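Local coordinates for stage III sporulation protein AB (Bacillus subtilis, PDB 6BS9) that is needed for sporulation and probably works as part of a secretion-like transport system, here as an all-helical domain cut from the longer protein, at residues E23-H28 and I102-H107; P30-S35 and Q56-S61; Y86-Q91 and L112-A117. One frame throughout, in Å; residues are numbered along the deposited sequence.

Interaction 1. Residues E23-H28 and I102-H107; sequences EIMYGH and ISQQKH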
ATOM      1  N   GLU A  23       2.481  12.745  -1.389  1.00 40.70           N
ATOM      2  CA  GLU A  23       3.124  13.379  -0.201  1.00 44.79           C
ATOM      3  C   GLU A  23       4.618  13.164  -0.195  1.00 42.87           C
ATOM      4  O   GLU A  23       5.381  14.046   0.170  1.00 44.38           O
ATOM      5  CB  GLU A  23       2.563  12.820   1.099  1.00 45.80           C
ATOM      6  CG  GLU A  23       1.072  13.081   1.298  1.00 51.20           C
ATOM      7  CD  GLU A  23       0.734  14.544   1.628  1.00 50.77           C
ATOM      8  OE1 GLU A  23      -0.440  14.943   1.552  1.00 56.76           O
ATOM      9  OE2 GLU A  23       1.619  15.361   1.866  1.00 55.46           O
ATOM     10  N   ILE A  24       5.035  11.990  -0.629  1.00 39.98           N
ATOM     11  CA  ILE A  24       6.454  11.729  -0.799  1.00 39.34           C
ATOM     12  C   ILE A  24       7.031  12.709  -1.819  1.00 40.40           C
ATOM     13  O   ILE A  24       8.031  13.339  -1.565  1.00 43.78           O
ATOM     14  CB  ILE A  24       6.658  10.277  -1.255  1.00 38.48           C
ATOM     15  CG1 ILE A  24       6.304   9.366  -0.101  1.00 37.53           C
ATOM     16  CG2 ILE A  24       8.103  10.042  -1.700  1.00 40.77           C
ATOM     17  CD1 ILE A  24       6.065   7.929  -0.478  1.00 36.23           C
ATOM     18  N   MET A  25       6.367  12.844  -2.956  1.00 40.72           N
ATOM     19  CA  MET A  25       6.887  13.633  -4.091  1.00 45.17           C
ATOM     20  C   MET A  25       6.891  15.140  -3.837  1.00 43.77           C
ATOM     21  O   MET A  25       7.879  15.809  -4.095  1.00 38.53           O
ATOM     22  CB  MET A  25       6.254  13.154  -5.427  1.00 48.22           C
ATOM     23  CG  MET A  25       6.647  11.694  -5.788  1.00 56.17           C
ATOM     24  SD  MET A  25       8.472  11.466  -5.849  1.00 70.09           S
ATOM     25  CE  MET A  25       8.810   9.792  -5.230  1.00 65.03           C
ATOM     26  N   TYR A  26       5.828  15.670  -3.274  1.00 45.66           N
ATOM     27  CA  TYR A  26       5.686  17.121  -3.228  1.00 52.69           C
ATOM     28  C   TYR A  26       4.994  17.615  -2.012  1.00 56.19           C
ATOM     29  O   TYR A  26       4.803  18.799  -1.889  1.00 62.54           O
ATOM     30  CB  TYR A  26       5.072  17.729  -4.572  1.00 56.12           C
ATOM     31  CG  TYR A  26       3.829  17.078  -5.193  1.00 57.17           C
ATOM     32  CD1 TYR A  26       2.548  17.413  -4.763  1.00 56.54           C
ATOM     33  CD2 TYR A  26       3.961  16.124  -6.255  1.00 55.76           C
ATOM     34  CE1 TYR A  26       1.438  16.824  -5.336  1.00 59.12           C
ATOM     35  CE2 TYR A  26       2.860  15.516  -6.824  1.00 55.36           C
ATOM     36  CZ  TYR A  26       1.595  15.876  -6.365  1.00 61.38           C
ATOM     37  OH  TYR A  26       0.461  15.266  -6.844  1.00 69.11           O
ATOM     38  N   GLY A  27       4.629  16.704  -1.126  1.00 61.43           N
ATOM     39  CA  GLY A  27       4.133  17.000   0.169  1.00 62.94           C
ATOM     40  C   GLY A  27       5.027  17.653   1.159  1.00 58.82           C
ATOM     41  O   GLY A  27       6.235  17.511   1.168  1.00 62.57           O
ATOM     42  N   HIS A  28       4.368  18.409   1.984  1.00 59.41           N
ATOM     43  CA  HIS A  28       4.988  19.021   3.117  1.00 60.93           C
ATOM     44  C   HIS A  28       4.509  18.335   4.390  1.00 53.51           C
ATOM     45  O   HIS A  28       4.770  18.743   5.476  1.00 57.11           O
ATOM     46  CB  HIS A  28       4.662  20.503   2.989  1.00 62.66           C
ATOM     47  CG  HIS A  28       5.288  21.125   1.772  1.00 68.99           C
ATOM     48  ND1 HIS A  28       4.648  21.191   0.546  1.00 69.50           N
ATOM     49  CD2 HIS A  28       6.534  21.618   1.572  1.00 70.76           C
ATOM     50  CE1 HIS A  28       5.467  21.724  -0.348  1.00 72.51           C
ATOM     51  NE2 HIS A  28       6.616  21.991   0.249  1.00 73.83           N
ATOM     52  N   ILE A 102      13.613  10.555  -9.518  1.00 47.40           N
ATOM     53  CA  ILE A 102      12.794  10.236 -10.690  1.00 45.85           C
ATOM     54  C   ILE A 102      12.541   8.748 -10.745  1.00 44.95           C
ATOM     55  O   ILE A 102      11.427   8.317 -11.025  1.00 40.51           O
ATOM     56  CB  ILE A 102      13.470  10.685 -11.987  1.00 46.17           C
ATOM     57  CG1 ILE A 102      13.485  12.202 -12.071  1.00 49.23           C
ATOM     58  CG2 ILE A 102      12.768  10.141 -13.238  1.00 44.70           C
ATOM     59  CD1 ILE A 102      14.545  12.745 -13.024  1.00 51.13           C
ATOM     60  N   SER A 103      13.591   7.986 -10.450  1.00 43.89           N
ATOM     61  CA  SER A 103      13.500   6.548 -10.408  1.00 44.47           C
ATOM     62  C   SER A 103      12.528   6.080  -9.315  1.00 41.31           C
ATOM     63  O   SER A 103      11.662   5.251  -9.564  1.00 39.31           O
ATOM     64  CB  SER A 103      14.893   5.957 -10.196  1.00 46.63           C
ATOM     65  OG  SER A 103      14.870   4.586 -10.420  1.00 53.00           O
ATOM     66  N   GLN A 104      12.593   6.700  -8.151  1.00 40.15           N
ATOM     67  CA  GLN A 104      11.651   6.385  -7.082  1.00 42.30           C
ATOM     68  C   GLN A 104      10.206   6.625  -7.533  1.00 42.07           C
ATOM     69  O   GLN A 104       9.315   5.771  -7.386  1.00 42.75           O
ATOM     70  CB  GLN A 104      11.928   7.188  -5.798  1.00 40.94           C
ATOM     71  CG  GLN A 104      10.854   6.975  -4.728  1.00 44.79           C
ATOM     72  CD  GLN A 104      11.165   7.644  -3.375  1.00 46.80           C
ATOM     73  OE1 GLN A 104      11.068   8.884  -3.246  1.00 47.00           O
ATOM     74  NE2 GLN A 104      11.454   6.845  -2.381  1.00 45.03           N
ATOM     75  N   GLN A 105       9.997   7.797  -8.083  1.00 41.35           N
ATOM     76  CA  GLN A 105       8.682   8.179  -8.564  1.00 43.90           C
ATOM     77  C   GLN A 105       8.124   7.167  -9.573  1.00 41.36           C
ATOM     78  O   GLN A 105       6.971   6.754  -9.468  1.00 42.17           O
ATOM     79  CB  GLN A 105       8.778   9.580  -9.186  1.00 47.81           C
ATOM     80  CG  GLN A 105       7.476  10.317  -9.220  1.00 54.01           C
ATOM     81  CD  GLN A 105       6.874  10.391 -10.589  1.00 61.68           C
ATOM     82  OE1 GLN A 105       7.245  11.253 -11.399  1.00 70.67           O
ATOM     83  NE2 GLN A 105       5.876   9.541 -10.846  1.00 65.27           N
ATOM     84  N   LYS A 106       8.950   6.773 -10.549  1.00 38.45           N
ATOM     85  CA  LYS A 106       8.537   5.842 -11.570  1.00 36.13           C
ATOM     86  C   LYS A 106       8.306   4.465 -10.983  1.00 33.64           C
ATOM     87  O   LYS A 106       7.371   3.782 -11.416  1.00 30.87           O
ATOM     88  CB  LYS A 106       9.523   5.835 -12.777  1.00 38.02           C
ATOM     89  CG  LYS A 106       9.651   7.195 -13.430  1.00 38.70           C
ATOM     90  CD  LYS A 106       8.290   7.693 -13.974  1.00 39.68           C
ATOM     91  CE  LYS A 106       8.412   9.082 -14.598  1.00 42.32           C
ATOM     92  NZ  LYS A 106       7.086   9.520 -15.095  1.00 45.29           N
ATOM     93  N   HIS A 107       9.089   4.073  -9.978  1.00 33.39           N
ATOM     94  CA  HIS A 107       8.835   2.763  -9.341  1.00 35.08           C
ATOM     95  C   HIS A 107       7.558   2.776  -8.478  1.00 34.31           C
ATOM     96  O   HIS A 107       6.856   1.760  -8.407  1.00 32.06           O
ATOM     97  CB  HIS A 107      10.074   2.237  -8.590  1.00 36.32           C
ATOM     98  CG  HIS A 107      11.111   1.638  -9.491  1.00 37.88           C
ATOM     99  ND1 HIS A 107      11.121   0.298  -9.816  1.00 42.34           N
ATOM    100  CD2 HIS A 107      12.062   2.202 -10.258  1.00 38.91           C
ATOM    101  CE1 HIS A 107      12.062   0.052 -10.716  1.00 41.27           C
ATOM    102  NE2 HIS A 107      12.658   1.193 -10.992  1.00 41.00           N
TER
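Met25 and Gln105 mark the closest backbone approach, their CA atoms 7.3 Å apart, where the C-terminal end of helix 2-26 meets the first turns of helix 101-128. This is a surface contact between the two long helices of an all-helical bundle, and no hydrogen bond crosses it. Met25 carries most of it. Its chain, bent at chi2 (-56°) and again at chi3, sets the thioether against the neighbouring helix: SD rests 3.7 Å from Gln105 CG, and CE reaches on toward Gln104, 3.5 Å from its CG. Gln105 thus meets the sulfur with the aliphatic part of its chain, while its amide NE2 makes a weak hydrogen bond back to Glu21 on helix 2-26. Gln104 works differently. Extended throughout, it reaches toward helix 2-26 and hands its NE2 to the carbonyl of Thr95, at the end of helix 83-95, a bond that would fix the turn of the amide. Ile24 crosses this chain at about a right angle. The other end of the amide then faces methyl groups, with Gln104 OE1 3.1 Å from Met25 CE and 3.5 Å from Ile24 CG2.

Interaction 2. Residues P30-S35 and Q56-S61; sequences PLHTAS and QLDKGS
His32 holds its ring in the crowded position between its backbone N and carbonyl carbon (chi1 71°), while Asp58 swings CG away from its own N (chi1 -157°), and the two turns bring a carboxylate over an imidazole face. Asp58 OD1 sits above the middle of the ring, 3.1 Å from His32 CE1 and 3.2 Å from His32 ND1, with the ring and carboxylate planes 31° apart. Because the oxygen lies over the face, neither ring nitrogen can aim an N-H at it, and the pair is no hydrogen bond despite the short distances. A carboxylate so close would still probably favour a positive charge on the imidazole. Thr33 OG1 lies over the opposite face, nearer the rim.

Next to this polar pair the contact turns apolar. Leu57 CB meets His32 CB at 3.9 Å, and Leu57 CD1 slips in beside the backbone of His32, 4.1 Å from Leu31 CG. The whole is a surface junction between the first turn of helix 31-41, with Pro30 at its N-cap, and the last turn of helix 46-58, as in a helical hairpin. Hydrogen bonds from Ser54 OG to His32 O and from Ser35 OG to Phe50 O continue it along the pair, and Leu31 also touches Ile24 of helix 2-26 and Ala64 of helix 64-75.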
ATOM      1  N   PRO A  30       4.749  15.282   6.937  1.00 43.69           N
ATOM      2  CA  PRO A  30       5.556  14.104   7.325  1.00 39.42           C
ATOM      3  C   PRO A  30       4.828  12.798   7.039  1.00 38.53           C
ATOM      4  O   PRO A  30       3.603  12.711   7.107  1.00 37.01           O
ATOM      5  CB  PRO A  30       5.756  14.285   8.798  1.00 41.07           C
ATOM      6  CG  PRO A  30       5.579  15.763   9.036  1.00 41.95           C
ATOM      7  CD  PRO A  30       4.496  16.186   8.085  1.00 41.38           C
ATOM      8  N   LEU A  31       5.580  11.833   6.551  1.00 37.13           N
ATOM      9  CA  LEU A  31       5.035  10.595   6.033  1.00 39.12           C
ATOM     10  C   LEU A  31       4.145   9.934   7.145  1.00 37.01           C
ATOM     11  O   LEU A  31       3.078   9.336   6.859  1.00 37.21           O
ATOM     12  CB  LEU A  31       6.204   9.707   5.517  1.00 39.23           C
ATOM     13  CG  LEU A  31       5.953   8.547   4.578  1.00 42.67           C
ATOM     14  CD1 LEU A  31       5.123   9.001   3.391  1.00 46.69           C
ATOM     15  CD2 LEU A  31       7.279   8.001   4.063  1.00 45.20           C
ATOM     16  N   HIS A  32       4.617  10.002   8.374  1.00 33.43           N
ATOM     17  CA  HIS A  32       3.847   9.406   9.457  1.00 36.28           C
ATOM     18  C   HIS A  32       2.471  10.049   9.633  1.00 37.06           C
ATOM     19  O   HIS A  32       1.474   9.350   9.792  1.00 36.88           O
ATOM     20  CB  HIS A  32       4.649   9.396  10.768  1.00 38.16           C
ATOM     21  CG  HIS A  32       4.839  10.735  11.406  1.00 39.01           C
ATOM     22  ND1 HIS A  32       3.954  11.265  12.320  1.00 41.18           N
ATOM     23  CD2 HIS A  32       5.850  11.629  11.292  1.00 41.10           C
ATOM     24  CE1 HIS A  32       4.408  12.436  12.740  1.00 41.68           C
ATOM     25  NE2 HIS A  32       5.549  12.689  12.114  1.00 42.86           N
ATOM     26  N   THR A  33       2.393  11.367   9.515  1.00 36.38           N
ATOM     27  CA  THR A  33       1.126  12.045   9.562  1.00 35.57           C
ATOM     28  C   THR A  33       0.258  11.712   8.327  1.00 34.90           C
ATOM     29  O   THR A  33      -0.910  11.431   8.444  1.00 37.01           O
ATOM     30  CB  THR A  33       1.374  13.537   9.676  1.00 40.13           C
ATOM     31  OG1 THR A  33       2.216  13.776  10.833  1.00 40.86           O
ATOM     32  CG2 THR A  33       0.083  14.330   9.812  1.00 39.13           C
ATOM     33  N   ALA A  34       0.825  11.711   7.132  1.00 34.35           N
ATOM     34  CA  ALA A  34       0.067  11.383   5.929  1.00 32.16           C
ATOM     35  C   ALA A  34      -0.552   9.974   6.060  1.00 32.72           C
ATOM     36  O   ALA A  34      -1.727   9.745   5.780  1.00 33.96           O
ATOM     37  CB  ALA A  34       0.970  11.437   4.732  1.00 32.27           C
ATOM     38  N   SER A  35       0.229   9.023   6.536  1.00 31.01           N
ATOM     39  CA  SER A  35      -0.248   7.660   6.652  1.00 30.32           C
ATOM     40  C   SER A  35      -1.357   7.576   7.718  1.00 31.59           C
ATOM     41  O   SER A  35      -2.354   6.837   7.541  1.00 28.85           O
ATOM     42  CB  SER A  35       0.920   6.728   7.020  1.00 30.09           C
ATOM     43  OG  SER A  35       0.561   5.395   6.834  1.00 28.28           O
ATOM     44  N   GLN A  56       5.205   2.923  13.118  1.00 44.93           N
ATOM     45  CA  GLN A  56       6.572   2.398  12.989  1.00 47.85           C
ATOM     46  C   GLN A  56       7.464   3.529  12.628  1.00 46.42           C
ATOM     47  O   GLN A  56       8.540   3.621  13.139  1.00 48.77           O
ATOM     48  CB  GLN A  56       6.678   1.283  11.919  1.00 51.44           C
ATOM     49  CG  GLN A  56       6.473  -0.161  12.361  1.00 58.13           C
ATOM     50  CD  GLN A  56       7.132  -0.456  13.679  1.00 61.88           C
ATOM     51  OE1 GLN A  56       6.466  -0.504  14.708  1.00 66.23           O
ATOM     52  NE2 GLN A  56       8.437  -0.634  13.661  1.00 66.25           N
ATOM     53  N   LEU A  57       7.024   4.355  11.701  1.00 47.87           N
ATOM     54  CA  LEU A  57       7.780   5.530  11.324  1.00 47.50           C
ATOM     55  C   LEU A  57       7.972   6.515  12.448  1.00 51.56           C
ATOM     56  O   LEU A  57       9.073   6.984  12.695  1.00 56.36           O
ATOM     57  CB  LEU A  57       7.035   6.311  10.277  1.00 46.91           C
ATOM     58  CG  LEU A  57       7.058   5.749   8.899  1.00 47.18           C
ATOM     59  CD1 LEU A  57       5.930   6.347   8.077  1.00 47.19           C
ATOM     60  CD2 LEU A  57       8.423   5.975   8.259  1.00 49.21           C
ATOM     61  N   ASP A  58       6.907   6.782  13.192  1.00 52.05           N
ATOM     62  CA  ASP A  58       6.961   7.865  14.143  1.00 53.52           C
ATOM     63  C   ASP A  58       7.964   7.580  15.263  1.00 55.62           C
ATOM     64  O   ASP A  58       8.809   8.416  15.565  1.00 57.20           O
ATOM     65  CB  ASP A  58       5.581   8.169  14.711  1.00 52.57           C
ATOM     66  CG  ASP A  58       5.475   9.593  15.247  1.00 51.13           C
ATOM     67  OD1 ASP A  58       6.037  10.459  14.572  1.00 53.22           O
ATOM     68  OD2 ASP A  58       4.901   9.895  16.307  1.00 49.14           O
ATOM     69  N   LYS A  59       7.832   6.384  15.843  1.00 62.99           N
ATOM     70  CA  LYS A  59       8.602   5.838  16.965  1.00 69.04           C
ATOM     71  C   LYS A  59       9.414   4.704  16.408  1.00 68.51           C
ATOM     72  O   LYS A  59       9.030   3.524  16.379  1.00 73.02           O
ATOM     73  CB  LYS A  59       7.630   5.445  18.109  1.00 77.44           C
ATOM     74  CG  LYS A  59       7.394   6.583  19.099  1.00 80.02           C
ATOM     75  CD  LYS A  59       6.177   6.328  19.970  1.00 82.18           C
ATOM     76  CE  LYS A  59       6.145   7.314  21.136  1.00 84.21           C
ATOM     77  NZ  LYS A  59       4.924   7.128  21.961  1.00 86.39           N
ATOM     78  N   GLY A  60      10.536   5.120  15.859  1.00 70.05           N
ATOM     79  CA  GLY A  60      11.275   4.300  14.941  1.00 71.64           C
ATOM     80  C   GLY A  60      12.505   5.110  14.510  1.00 73.60           C
ATOM     81  O   GLY A  60      12.463   6.336  14.242  1.00 74.30           O
ATOM     82  N   SER A  61      13.623   4.408  14.560  1.00 68.79           N
ATOM     83  CA  SER A  61      14.803   4.783  13.876  1.00 66.14           C
ATOM     84  C   SER A  61      14.863   4.069  12.511  1.00 58.41           C
ATOM     85  O   SER A  61      15.904   4.059  11.887  1.00 51.48           O
ATOM     86  CB  SER A  61      15.979   4.344  14.719  1.00 69.80           C
ATOM     87  OG  SER A  61      16.176   2.950  14.529  1.00 73.88           O
TER

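Interaction 3. Residues Y86-Q91 and L112-A117; sequences YEVLKQ and LTHLEA
Val88 lays its CG2 methyl over one face of the His114 imidazole, a CH-pi contact in which the methyl carbon stands 3.6 Å from the centroid of the His114 ring and 15° off the ring normal. The two residues belong to an antiparallel helical hairpin, helix 83-95 and helix 101-128, whose local axes run at 168° to each other and come within 10.0 Å. Val88 and His114 also mark the register, with CA atoms 7.1 Å apart.

The two branches of Val88 divide the work. With CG1 anti to the backbone N (chi1 172°), that methyl is directed to the buried side of the hairpin, where it packs 4.0 Å from Leu115 CG; CG2 is left for the histidine. Leu115 in turn leans on Leu17 of helix 2-26, and Leu89, on the other helix, touches Leu72 of helix 64-75, so the inner side of this contact merges with the apolar core of the bundle. The outer side is polar. His114 is exposed and its side chain lies about 3 Å from a bound sulfate ion, probably taken up from the crystallisation liquor. A cationic imidazole would suit that neighbour, though the geometry alone does not establish the charge.

No hydrogen bond joins the two segments, so what holds them here is methyl against ring and methyl against leucine. On the helix 101-128 side, the His114 carbonyl accepts a hydrogen bond from Ser118 OG, and Glu116 forms a salt bridge with Arg14 of helix 2-26. One turn beyond Val88, Gln91 brings its amide up obliquely to the His114 ring, the planes 88° apart, leaving Gln91 OE1 4.0 Å from His114 ND1, near but not bonded.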
ATOM      1  N   TYR A  86       1.109  -9.212  -2.371  1.00 43.11           N
ATOM      2  CA  TYR A  86       2.159  -9.127  -1.338  1.00 44.45           C
ATOM      3  C   TYR A  86       3.449  -8.652  -1.985  1.00 42.47           C
ATOM      4  O   TYR A  86       4.112  -7.744  -1.468  1.00 39.91           O
ATOM      5  CB  TYR A  86       2.436 -10.479  -0.616  1.00 48.31           C
ATOM      6  CG  TYR A  86       3.604 -10.387   0.381  1.00 53.55           C
ATOM      7  CD1 TYR A  86       3.426  -9.824   1.653  1.00 53.88           C
ATOM      8  CD2 TYR A  86       4.884 -10.849   0.044  1.00 54.22           C
ATOM      9  CE1 TYR A  86       4.474  -9.737   2.552  1.00 54.11           C
ATOM     10  CE2 TYR A  86       5.951 -10.749   0.943  1.00 54.07           C
ATOM     11  CZ  TYR A  86       5.743 -10.164   2.177  1.00 56.52           C
ATOM     12  OH  TYR A  86       6.780 -10.049   3.076  1.00 54.68           O
ATOM     13  N   GLU A  87       3.794  -9.266  -3.114  1.00 39.42           N
ATOM     14  CA  GLU A  87       5.039  -8.945  -3.784  1.00 40.33           C
ATOM     15  C   GLU A  87       5.016  -7.504  -4.307  1.00 38.12           C
ATOM     16  O   GLU A  87       5.985  -6.794  -4.190  1.00 38.73           O
ATOM     17  CB  GLU A  87       5.340  -9.958  -4.925  1.00 43.08           C
ATOM     18  CG  GLU A  87       5.765 -11.365  -4.432  1.00 46.68           C
ATOM     19  CD  GLU A  87       7.019 -11.376  -3.554  1.00 48.60           C
ATOM     20  OE1 GLU A  87       7.990 -10.576  -3.845  1.00 46.88           O
ATOM     21  OE2 GLU A  87       7.028 -12.166  -2.552  1.00 54.39           O
ATOM     22  N   VAL A  88       3.891  -7.086  -4.853  1.00 36.22           N
ATOM     23  CA  VAL A  88       3.766  -5.732  -5.260  1.00 36.42           C
ATOM     24  C   VAL A  88       3.924  -4.786  -4.090  1.00 35.28           C
ATOM     25  O   VAL A  88       4.665  -3.801  -4.184  1.00 33.88           O
ATOM     26  CB  VAL A  88       2.438  -5.474  -6.011  1.00 36.79           C
ATOM     27  CG1 VAL A  88       2.239  -3.986  -6.262  1.00 36.50           C
ATOM     28  CG2 VAL A  88       2.432  -6.235  -7.340  1.00 36.67           C
ATOM     29  N   LEU A  89       3.249  -5.070  -2.974  1.00 36.82           N
ATOM     30  CA  LEU A  89       3.374  -4.224  -1.795  1.00 36.81           C
ATOM     31  C   LEU A  89       4.787  -4.208  -1.198  1.00 39.87           C
ATOM     32  O   LEU A  89       5.260  -3.170  -0.740  1.00 45.21           O
ATOM     33  CB  LEU A  89       2.307  -4.594  -0.785  1.00 37.47           C
ATOM     34  CG  LEU A  89       0.885  -4.273  -1.278  1.00 37.39           C
ATOM     35  CD1 LEU A  89      -0.156  -4.903  -0.426  1.00 36.24           C
ATOM     36  CD2 LEU A  89       0.621  -2.756  -1.363  1.00 37.60           C
ATOM     37  N   LYS A  90       5.472  -5.331  -1.256  1.00 42.16           N
ATOM     38  CA  LYS A  90       6.874  -5.416  -0.859  1.00 47.51           C
ATOM     39  C   LYS A  90       7.734  -4.572  -1.763  1.00 42.89           C
ATOM     40  O   LYS A  90       8.580  -3.840  -1.272  1.00 40.48           O
ATOM     41  CB  LYS A  90       7.350  -6.882  -0.877  1.00 53.21           C
ATOM     42  CG  LYS A  90       8.736  -7.108  -0.273  1.00 64.19           C
ATOM     43  CD  LYS A  90       9.152  -8.587  -0.291  1.00 70.93           C
ATOM     44  CE  LYS A  90      10.453  -8.834   0.496  1.00 75.70           C
ATOM     45  NZ  LYS A  90      10.593 -10.239   1.017  1.00 75.96           N
ATOM     46  N   GLN A  91       7.541  -4.673  -3.079  1.00 43.12           N
ATOM     47  CA  GLN A  91       8.278  -3.799  -4.044  1.00 44.33           C
ATOM     48  C   GLN A  91       8.005  -2.313  -3.796  1.00 38.66           C
ATOM     49  O   GLN A  91       8.908  -1.494  -3.915  1.00 38.32           O
ATOM     50  CB  GLN A  91       8.268  -4.197  -5.573  1.00 49.02           C
ATOM     51  CG  GLN A  91       7.080  -4.855  -6.263  1.00 53.82           C
ATOM     52  CD  GLN A  91       7.048  -4.603  -7.812  0.50 50.22           C
ATOM     53  OE1 GLN A  91       6.014  -4.272  -8.365  0.50 45.90           O
ATOM     54  NE2 GLN A  91       8.190  -4.744  -8.478  0.50 50.49           N
ATOM     55  N   LEU A 112       1.615   1.172  -8.409  1.00 30.11           N
ATOM     56  CA  LEU A 112       0.219   1.568  -8.638  1.00 30.26           C
ATOM     57  C   LEU A 112      -0.403   0.953  -9.842  1.00 29.49           C
ATOM     58  O   LEU A 112      -1.544   0.479  -9.795  1.00 31.54           O
ATOM     59  CB  LEU A 112       0.075   3.087  -8.799  1.00 31.57           C
ATOM     60  CG  LEU A 112       0.416   3.922  -7.545  1.00 36.86           C
ATOM     61  CD1 LEU A 112       0.295   5.419  -7.822  1.00 38.16           C
ATOM     62  CD2 LEU A 112      -0.487   3.572  -6.386  1.00 35.86           C
ATOM     63  N   THR A 113       0.327   0.914 -10.934  1.00 30.25           N
ATOM     64  CA  THR A 113      -0.195   0.267 -12.150  1.00 30.73           C
ATOM     65  C   THR A 113      -0.322  -1.206 -11.989  1.00 31.06           C
ATOM     66  O   THR A 113      -1.248  -1.812 -12.528  1.00 29.92           O
ATOM     67  CB  THR A 113       0.715   0.543 -13.344  1.00 30.25           C
ATOM     68  OG1 THR A 113       0.891   1.941 -13.460  1.00 30.72           O
ATOM     69  CG2 THR A 113       0.088   0.086 -14.624  1.00 31.45           C
ATOM     70  N   HIS A 114       0.616  -1.806 -11.263  1.00 34.11           N
ATOM     71  CA  HIS A 114       0.527  -3.226 -11.009  1.00 36.74           C
ATOM     72  C   HIS A 114      -0.713  -3.593 -10.256  1.00 36.44           C
ATOM     73  O   HIS A 114      -1.444  -4.538 -10.628  1.00 37.74           O
ATOM     74  CB  HIS A 114       1.720  -3.751 -10.271  1.00 40.56           C
ATOM     75  CG  HIS A 114       2.005  -5.181 -10.603  1.00 47.92           C
ATOM     76  ND1 HIS A 114       3.270  -5.603 -10.939  1.00 51.50           N
ATOM     77  CD2 HIS A 114       1.180  -6.251 -10.793  1.00 50.07           C
ATOM     78  CE1 HIS A 114       3.236  -6.894 -11.218  1.00 55.47           C
ATOM     79  NE2 HIS A 114       1.981  -7.311 -11.133  1.00 57.61           N
ATOM     80  N   LEU A 115      -1.022  -2.786  -9.259  1.00 37.50           N
ATOM     81  CA  LEU A 115      -2.300  -2.949  -8.526  1.00 37.43           C
ATOM     82  C   LEU A 115      -3.534  -2.746  -9.429  1.00 35.58           C
ATOM     83  O   LEU A 115      -4.527  -3.457  -9.305  1.00 35.72           O
ATOM     84  CB  LEU A 115      -2.367  -1.954  -7.331  1.00 38.68           C
ATOM     85  CG  LEU A 115      -1.422  -2.264  -6.161  1.00 38.44           C
ATOM     86  CD1 LEU A 115      -1.476  -1.186  -5.136  1.00 37.41           C
ATOM     87  CD2 LEU A 115      -1.750  -3.610  -5.514  1.00 39.36           C
ATOM     88  N   GLU A 116      -3.463  -1.803 -10.356  1.00 32.43           N
ATOM     89  CA  GLU A 116      -4.549  -1.614 -11.330  1.00 33.42           C
ATOM     90  C   GLU A 116      -4.795  -2.870 -12.143  1.00 32.18           C
ATOM     91  O   GLU A 116      -5.941  -3.298 -12.395  1.00 32.59           O
ATOM     92  CB  GLU A 116      -4.154  -0.447 -12.250  1.00 37.78           C
ATOM     93  CG  GLU A 116      -4.864   0.795 -11.899  1.00 40.67           C
ATOM     94  CD  GLU A 116      -4.427   1.906 -12.839  1.00 41.20           C
ATOM     95  OE1 GLU A 116      -3.437   2.636 -12.549  1.00 45.83           O
ATOM     96  OE2 GLU A 116      -5.107   2.025 -13.851  1.00 43.23           O
ATOM     97  N   ALA A 117      -3.693  -3.500 -12.514  1.00 31.50           N
ATOM     98  CA  ALA A 117      -3.744  -4.703 -13.297  1.00 34.96           C
ATOM     99  C   ALA A 117      -4.301  -5.842 -12.439  1.00 36.21           C
ATOM    100  O   ALA A 117      -5.174  -6.574 -12.898  1.00 39.41           O
ATOM    101  CB  ALA A 117      -2.360  -5.037 -13.862  1.00 34.86           C
TER

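From the N terminus, helix 2-26 runs into the first segment of interaction 1, whose loop stays open until helix 101-128 returns to its end. Inside that loop lies interaction 2, which closes early by pairing helix 31-41 with helix 46-58. The two touch: Glu23 CG packs 3.8 Å from Ala34 CB, joining consecutive helices. Interaction 3 starts on helix 83-95, within the loop of interaction 1, and ends on helix 101-128 beyond residues 102-107, so these two cross while sharing that last helix. Interactions 2 and 3 stand in series, on opposite sides of the chain's centre, their own centres about 22 Å apart.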